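Local coordinates for protein trichothecene 3-O-acetyltransferase (Gibberella zeae, PDB 2RKV) that transfers an acetyl group from acetyl-coenzyme A to the C3 hydroxyl of trichothecene mycotoxins such as deoxynivalenol and T-2 toxin, as a BAHD-superfamily enzyme, at residues A229-F234 against P403-V408; S410-M415 against L427-E432. All blocks are in the same frame, centred on the assembly; numbering follows the deposited sequence.

Contact 1: residues A229-F234 against P403-V408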
# COMPACT_ATOMS: atom_id res chain seq x y z
N ALA A 229 19.54 -7.50 1.09
CA ALA A 229 18.75 -6.37 0.59
C ALA A 229 18.41 -5.39 1.71
O ALA A 229 18.63 -5.68 2.89
CB ALA A 229 17.48 -6.88 -0.08
N SER A 230 17.87 -4.23 1.34
CA SER A 230 17.47 -3.24 2.33
C SER A 230 16.29 -2.40 1.84
O SER A 230 15.90 -2.49 0.68
CB SER A 230 18.65 -2.34 2.71
OG SER A 230 18.91 -1.36 1.72
N TRP A 231 15.74 -1.61 2.77
CA TRP A 231 14.71 -0.60 2.49
C TRP A 231 15.33 0.79 2.65
O TRP A 231 16.17 1.01 3.52
CB TRP A 231 13.57 -0.72 3.51
CG TRP A 231 12.52 -1.74 3.19
CD1 TRP A 231 12.32 -2.95 3.81
CD2 TRP A 231 11.50 -1.62 2.20
NE1 TRP A 231 11.25 -3.59 3.24
CE2 TRP A 231 10.72 -2.80 2.26
CE3 TRP A 231 11.16 -0.63 1.26
CZ2 TRP A 231 9.63 -3.02 1.40
CZ3 TRP A 231 10.07 -0.85 0.41
CH2 TRP A 231 9.32 -2.04 0.49
N ALA A 232 14.88 1.74 1.83
CA ALA A 232 15.24 3.14 2.01
C ALA A 232 14.17 4.06 1.44
O ALA A 232 13.57 3.76 0.40
CB ALA A 232 16.59 3.45 1.35
N PHE A 233 13.96 5.20 2.10
CA PHE A 233 13.17 6.25 1.55
C PHE A 233 14.09 7.16 0.76
O PHE A 233 15.20 7.41 1.15
CB PHE A 233 12.58 7.15 2.63
CG PHE A 233 11.39 6.57 3.40
CD1 PHE A 233 11.15 6.99 4.67
CD2 PHE A 233 10.56 5.62 2.87
CE1 PHE A 233 10.12 6.49 5.40
CE2 PHE A 233 9.53 5.14 3.59
CZ PHE A 233 9.31 5.57 4.85
N PHE A 234 13.52 7.67 -0.32
CA PHE A 234 14.10 8.73 -1.13
C PHE A 234 13.07 9.83 -1.32
O PHE A 234 11.96 9.54 -1.60
CB PHE A 234 14.47 8.18 -2.52
CG PHE A 234 15.55 7.14 -2.49
CD1 PHE A 234 15.27 5.82 -2.38
CD2 PHE A 234 16.86 7.51 -2.64
CE1 PHE A 234 16.26 4.91 -2.36
CE2 PHE A 234 17.86 6.59 -2.63
CZ PHE A 234 17.58 5.31 -2.46
N PRO A 403 6.07 2.02 7.98
CA PRO A 403 7.10 1.29 8.75
C PRO A 403 8.01 0.38 7.92
O PRO A 403 7.58 -0.24 6.94
CB PRO A 403 6.26 0.45 9.73
CG PRO A 403 5.04 1.31 9.96
CD PRO A 403 4.73 1.79 8.54
N ILE A 404 9.26 0.31 8.34
CA ILE A 404 10.19 -0.66 7.78
C ILE A 404 9.83 -2.08 8.23
O ILE A 404 9.38 -2.30 9.36
CB ILE A 404 11.67 -0.31 8.15
CG1 ILE A 404 12.65 -1.04 7.24
CG2 ILE A 404 11.96 -0.57 9.64
CD1 ILE A 404 14.07 -0.46 7.28
N PHE A 405 10.00 -3.03 7.33
CA PHE A 405 9.86 -4.44 7.64
C PHE A 405 10.94 -5.22 6.88
O PHE A 405 11.93 -4.61 6.44
CB PHE A 405 8.42 -4.95 7.37
CG PHE A 405 7.95 -4.84 5.93
CD1 PHE A 405 7.73 -5.99 5.18
CD2 PHE A 405 7.66 -3.60 5.36
CE1 PHE A 405 7.27 -5.92 3.85
CE2 PHE A 405 7.19 -3.51 4.03
CZ PHE A 405 6.99 -4.68 3.28
N GLU A 406 10.78 -6.53 6.75
CA GLU A 406 11.78 -7.33 6.04
C GLU A 406 11.95 -6.78 4.62
O GLU A 406 10.97 -6.39 3.99
CB GLU A 406 11.38 -8.81 5.98
CG GLU A 406 11.51 -9.55 7.32
CD GLU A 406 10.32 -9.35 8.26
OE1 GLU A 406 9.32 -8.71 7.85
OE2 GLU A 406 10.40 -9.83 9.41
N PRO A 407 13.20 -6.74 4.13
CA PRO A 407 13.40 -6.39 2.73
C PRO A 407 12.66 -7.37 1.83
O PRO A 407 12.64 -8.58 2.11
CB PRO A 407 14.92 -6.53 2.55
CG PRO A 407 15.47 -6.30 3.90
CD PRO A 407 14.48 -6.96 4.82
N VAL A 408 12.04 -6.84 0.78
CA VAL A 408 11.37 -7.64 -0.23
C VAL A 408 11.85 -7.08 -1.56
O VAL A 408 11.41 -6.01 -1.99
CB VAL A 408 9.82 -7.52 -0.15
CG1 VAL A 408 9.15 -8.33 -1.24
CG2 VAL A 408 9.31 -7.95 1.23

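Contact 2: residues S410-M415 against L427-E432. With ZBA (12,13-Epoxytrichothec-9-ene-3,4,8,15-tetrol-4,15-diacetate-8-isovalerate), chain D.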
# COMPACT_ATOMS: atom_id res chain seq x y z
N SER A 410 12.68 -5.50 -4.86
CA SER A 410 11.94 -4.86 -5.96
C SER A 410 10.54 -4.34 -5.58
O SER A 410 9.84 -3.76 -6.41
CB SER A 410 11.87 -5.77 -7.19
OG SER A 410 13.18 -6.00 -7.67
N LEU A 411 10.16 -4.56 -4.32
CA LEU A 411 8.92 -3.97 -3.80
C LEU A 411 9.12 -2.48 -3.53
O LEU A 411 10.15 -2.07 -2.97
CB LEU A 411 8.47 -4.69 -2.52
CG LEU A 411 7.14 -4.28 -1.90
CD1 LEU A 411 5.98 -4.46 -2.88
CD2 LEU A 411 6.91 -5.10 -0.63
N MET A 412 8.14 -1.66 -3.91
CA MET A 412 8.26 -0.22 -3.75
C MET A 412 6.92 0.42 -3.44
O MET A 412 5.88 -0.08 -3.86
CB MET A 412 8.85 0.42 -5.01
CG MET A 412 10.13 -0.21 -5.49
SD MET A 412 10.73 0.62 -6.97
CE MET A 412 12.16 -0.42 -7.28
N TYR A 413 6.97 1.53 -2.70
CA TYR A 413 5.78 2.35 -2.41
C TYR A 413 6.03 3.83 -2.65
O TYR A 413 7.16 4.31 -2.50
CB TYR A 413 5.34 2.18 -0.94
CG TYR A 413 4.99 0.76 -0.59
CD1 TYR A 413 5.93 -0.10 -0.01
CD2 TYR A 413 3.71 0.26 -0.84
CE1 TYR A 413 5.61 -1.42 0.30
CE2 TYR A 413 3.38 -1.06 -0.54
CZ TYR A 413 4.34 -1.90 0.04
OH TYR A 413 4.00 -3.20 0.34
N PHE A 414 4.97 4.55 -3.02
CA PHE A 414 4.97 6.01 -2.86
C PHE A 414 4.12 6.33 -1.64
O PHE A 414 3.00 5.82 -1.51
CB PHE A 414 4.37 6.75 -4.06
CG PHE A 414 5.12 6.57 -5.37
CD1 PHE A 414 6.42 6.08 -5.39
CD2 PHE A 414 4.51 6.93 -6.57
CE1 PHE A 414 7.10 5.94 -6.61
CE2 PHE A 414 5.18 6.78 -7.79
CZ PHE A 414 6.48 6.28 -7.80
N MET A 415 4.64 7.17 -0.76
CA MET A 415 3.87 7.65 0.38
C MET A 415 2.77 8.60 -0.06
O MET A 415 2.80 9.11 -1.19
CB MET A 415 4.80 8.36 1.38
CG MET A 415 5.91 7.47 1.96
SD MET A 415 5.27 5.97 2.77
CE MET A 415 5.46 4.75 1.47
N LEU A 427 11.93 2.23 -1.44
CA LEU A 427 12.49 1.22 -2.35
C LEU A 427 13.15 0.10 -1.58
O LEU A 427 13.90 0.36 -0.63
CB LEU A 427 13.54 1.86 -3.28
CG LEU A 427 13.02 2.55 -4.55
CD1 LEU A 427 12.10 3.73 -4.27
CD2 LEU A 427 14.20 3.00 -5.39
N SER A 428 12.85 -1.14 -1.97
CA SER A 428 13.57 -2.31 -1.45
C SER A 428 14.36 -2.93 -2.59
O SER A 428 13.79 -3.30 -3.62
CB SER A 428 12.63 -3.33 -0.81
OG SER A 428 13.37 -4.36 -0.16
N LEU A 429 15.67 -2.99 -2.42
CA LEU A 429 16.55 -3.46 -3.48
C LEU A 429 17.69 -4.27 -2.87
O LEU A 429 18.07 -4.05 -1.72
CB LEU A 429 17.13 -2.27 -4.24
CG LEU A 429 16.22 -1.39 -5.11
CD1 LEU A 429 16.99 -0.15 -5.56
CD2 LEU A 429 15.65 -2.15 -6.32
N ARG A 430 18.25 -5.18 -3.66
CA ARG A 430 19.46 -5.87 -3.22
C ARG A 430 20.61 -4.87 -3.07
O ARG A 430 20.65 -3.84 -3.77
CB ARG A 430 19.81 -7.06 -4.12
CG ARG A 430 20.40 -6.72 -5.49
CD ARG A 430 20.81 -8.00 -6.23
NE ARG A 430 19.65 -8.84 -6.53
CZ ARG A 430 19.69 -10.10 -6.93
NH1 ARG A 430 20.85 -10.73 -7.09
NH2 ARG A 430 18.55 -10.75 -7.16
N ASP A 431 21.52 -5.16 -2.15
CA ASP A 431 22.56 -4.20 -1.76
C ASP A 431 23.31 -3.60 -2.95
O ASP A 431 23.55 -2.39 -2.99
CB ASP A 431 23.55 -4.85 -0.79
CG ASP A 431 22.97 -5.06 0.60
OD1 ASP A 431 21.85 -4.57 0.88
OD2 ASP A 431 23.64 -5.74 1.41
N GLU A 432 23.69 -4.43 -3.92
CA GLU A 432 24.51 -3.92 -5.01
C GLU A 432 23.75 -2.92 -5.90
O GLU A 432 24.34 -1.96 -6.37
CB GLU A 432 25.19 -5.03 -5.81
CG GLU A 432 24.28 -5.99 -6.54
CD GLU A 432 25.06 -7.14 -7.15
OE1 GLU A 432 24.89 -8.28 -6.68
OE2 GLU A 432 25.86 -6.91 -8.08
O18 ZBA D . 5.22 -9.03 -2.20
C44 ZBA D . 4.43 -9.40 -1.44
C45 ZBA D . 4.26 -10.79 -0.95
C46 ZBA D . 4.77 -10.95 0.40
C48 ZBA D . 6.17 -10.61 0.46
C47 ZBA D . 4.77 -12.33 0.98
O17 ZBA D . 3.56 -8.55 -0.87
C31 ZBA D . 3.69 -7.13 -1.03
C30 ZBA D . 3.04 -6.64 -2.28
C32 ZBA D . 3.16 -6.54 0.22
C39 ZBA D . 3.93 -6.92 1.46
C33 ZBA D . 2.10 -5.79 0.23
C34 ZBA D . 1.33 -5.41 -0.98
O10 ZBA D . 1.82 -4.10 -1.32
C29 ZBA D . 1.55 -6.34 -2.19
C38 ZBA D . 0.78 -7.64 -1.93
O12 ZBA D . 1.39 -8.72 -2.62
C40 ZBA D . 0.67 -9.68 -3.18
C41 ZBA D . 1.57 -10.70 -3.82
O13 ZBA D . -0.46 -9.74 -3.22
C28 ZBA D . 0.99 -5.64 -3.50
C37 ZBA D . 1.00 -6.54 -4.75
C35 ZBA D . 1.79 -4.35 -3.67
C25 ZBA D . 1.34 -3.54 -2.51
C36 ZBA D . 2.89 -4.08 -4.56
O11 ZBA D . 1.59 -3.72 -4.94
C27 ZBA D . -0.42 -5.02 -3.21
C26 ZBA D . -0.15 -3.63 -2.64
O16 ZBA D . -0.81 -3.40 -1.43
O14 ZBA D . -1.04 -4.85 -4.49
C42 ZBA D . -2.34 -4.84 -4.73
O15 ZBA D . -2.78 -4.70 -5.82
C43 ZBA D . -3.11 -4.96 -3.52

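Contact 1: residues A229-F234 against P403-V408
Trp231 of strand 229-236 lays its indole against the loop 403-408, and the densest packing between the two segments gathers round that ring. Its pyrrole N-H is spent on the backbone oxygen of Glu406: NE1 to O is 2.9 Å, with 159° at the hydrogen. The acceptor lies at the indole edge, close to the ring plane, whereas the donor stands above the carbonyl plane, off either lone pair. Phe405 supplies the second grip. Its CG sits between backbone N and carbonyl carbon (chi1 61°), and the phenyl ring reaches back so that CE2 comes within 3.6 Å of Trp231 CZ2, while Trp231 NE1 lies over one face of the phenyl, toward its rim. With the planes at 40° the pair is neither a stack nor an edge-to-face contact. At the strand end of the indole, Ile404 slides past in the opposite direction and brings CD1 to 3.8 Å from Trp231 CB. Bond, ring and aliphatic chain together should restrict rotation of the indole, whose residue is buried.

The Ala229 end is more open to solvent and has fewer contacts. There exposed Pro407 rests its ring on partly exposed Ala229: CB meets CB at 3.7 Å, and Pro407 CG lies 3.4 Å from Ala229 O. Glu406 leaves the backbone pointing away from the strand, and its OE2 forms a salt bridge with Lys120. The loop, which leads from strand 399-401 to strand 411-414, thus joins the two large sheets of this BAHD acyltransferase and is fastened by tryptophan beside the trichothecene pocket, where the side chain of Val408 is about 4 Å from the bound T-2 toxin.

Contact 2: residues S410-M415 against L427-E432
The Tyr413 ring presents an edge to the T-2 toxin, with ligand O10 near the ring plane; Tyr413 OH donates a hydrogen bond to this O10, 2.9 Å. The ring of Trp380 also meets this tyrosine, the planes at about 45°. Tyr413 belongs to the beta hairpin 411-414/423-430, whose parts 411-414 and 427-430 run antiparallel at 157° with their axes 5.1 Å apart. Met412 and Leu427 form a non-hydrogen-bonded pair, CA to CA 4.7 Å. Next to it Ser410 and Leu411 lie opposite Ser428 in a beta bulge of G1 geometry: Ser428 N bonds to Leu411 O, nearly in line with the C=O, and Ser410 N to Ser428 O, 2.8 Å, with the donor above the carbonyl plane.

Side chains divide between two surfaces. Met412, extended beyond CG, crosses Leu427 obliquely, SD to CG 3.9 Å, and sets CE at 4.0 Å from Leu429 CD2; helix 261-277 packs on this apolar face through Ile269, which touches Met412. Leu411 instead serves the ligand pocket. Its CG is anti to the backbone N (chi1 -176°), and both methyls meet the toxin: CD2 approaches C31, and CD1 lies 3.5 Å from C36.

Overall arrangement
Strand 423-430 unites the two contacts: in the large mixed sheet it lies between strand 411-414 and strand 229-236, and Ala232 O to Leu427 N, 2.9 Å, is a probable hydrogen bond joining them. Their centres are 6 Å apart. Contact 2 is wholly buried and holds by antiparallel backbone pairing that ends in a bulge at Ser410-Leu411, with Met412, Leu427 and Leu429 packed together and Leu411 and Tyr413 meeting the toxin. Contact 1, partly buried, pairs a strand with an irregular loop, so a side-chain donor and aromatic packing do the work of backbone bonds in contact 2. Ser428 OG bonds to both Val408 N and Ser230 O, tying the hairpin to each segment of contact 1.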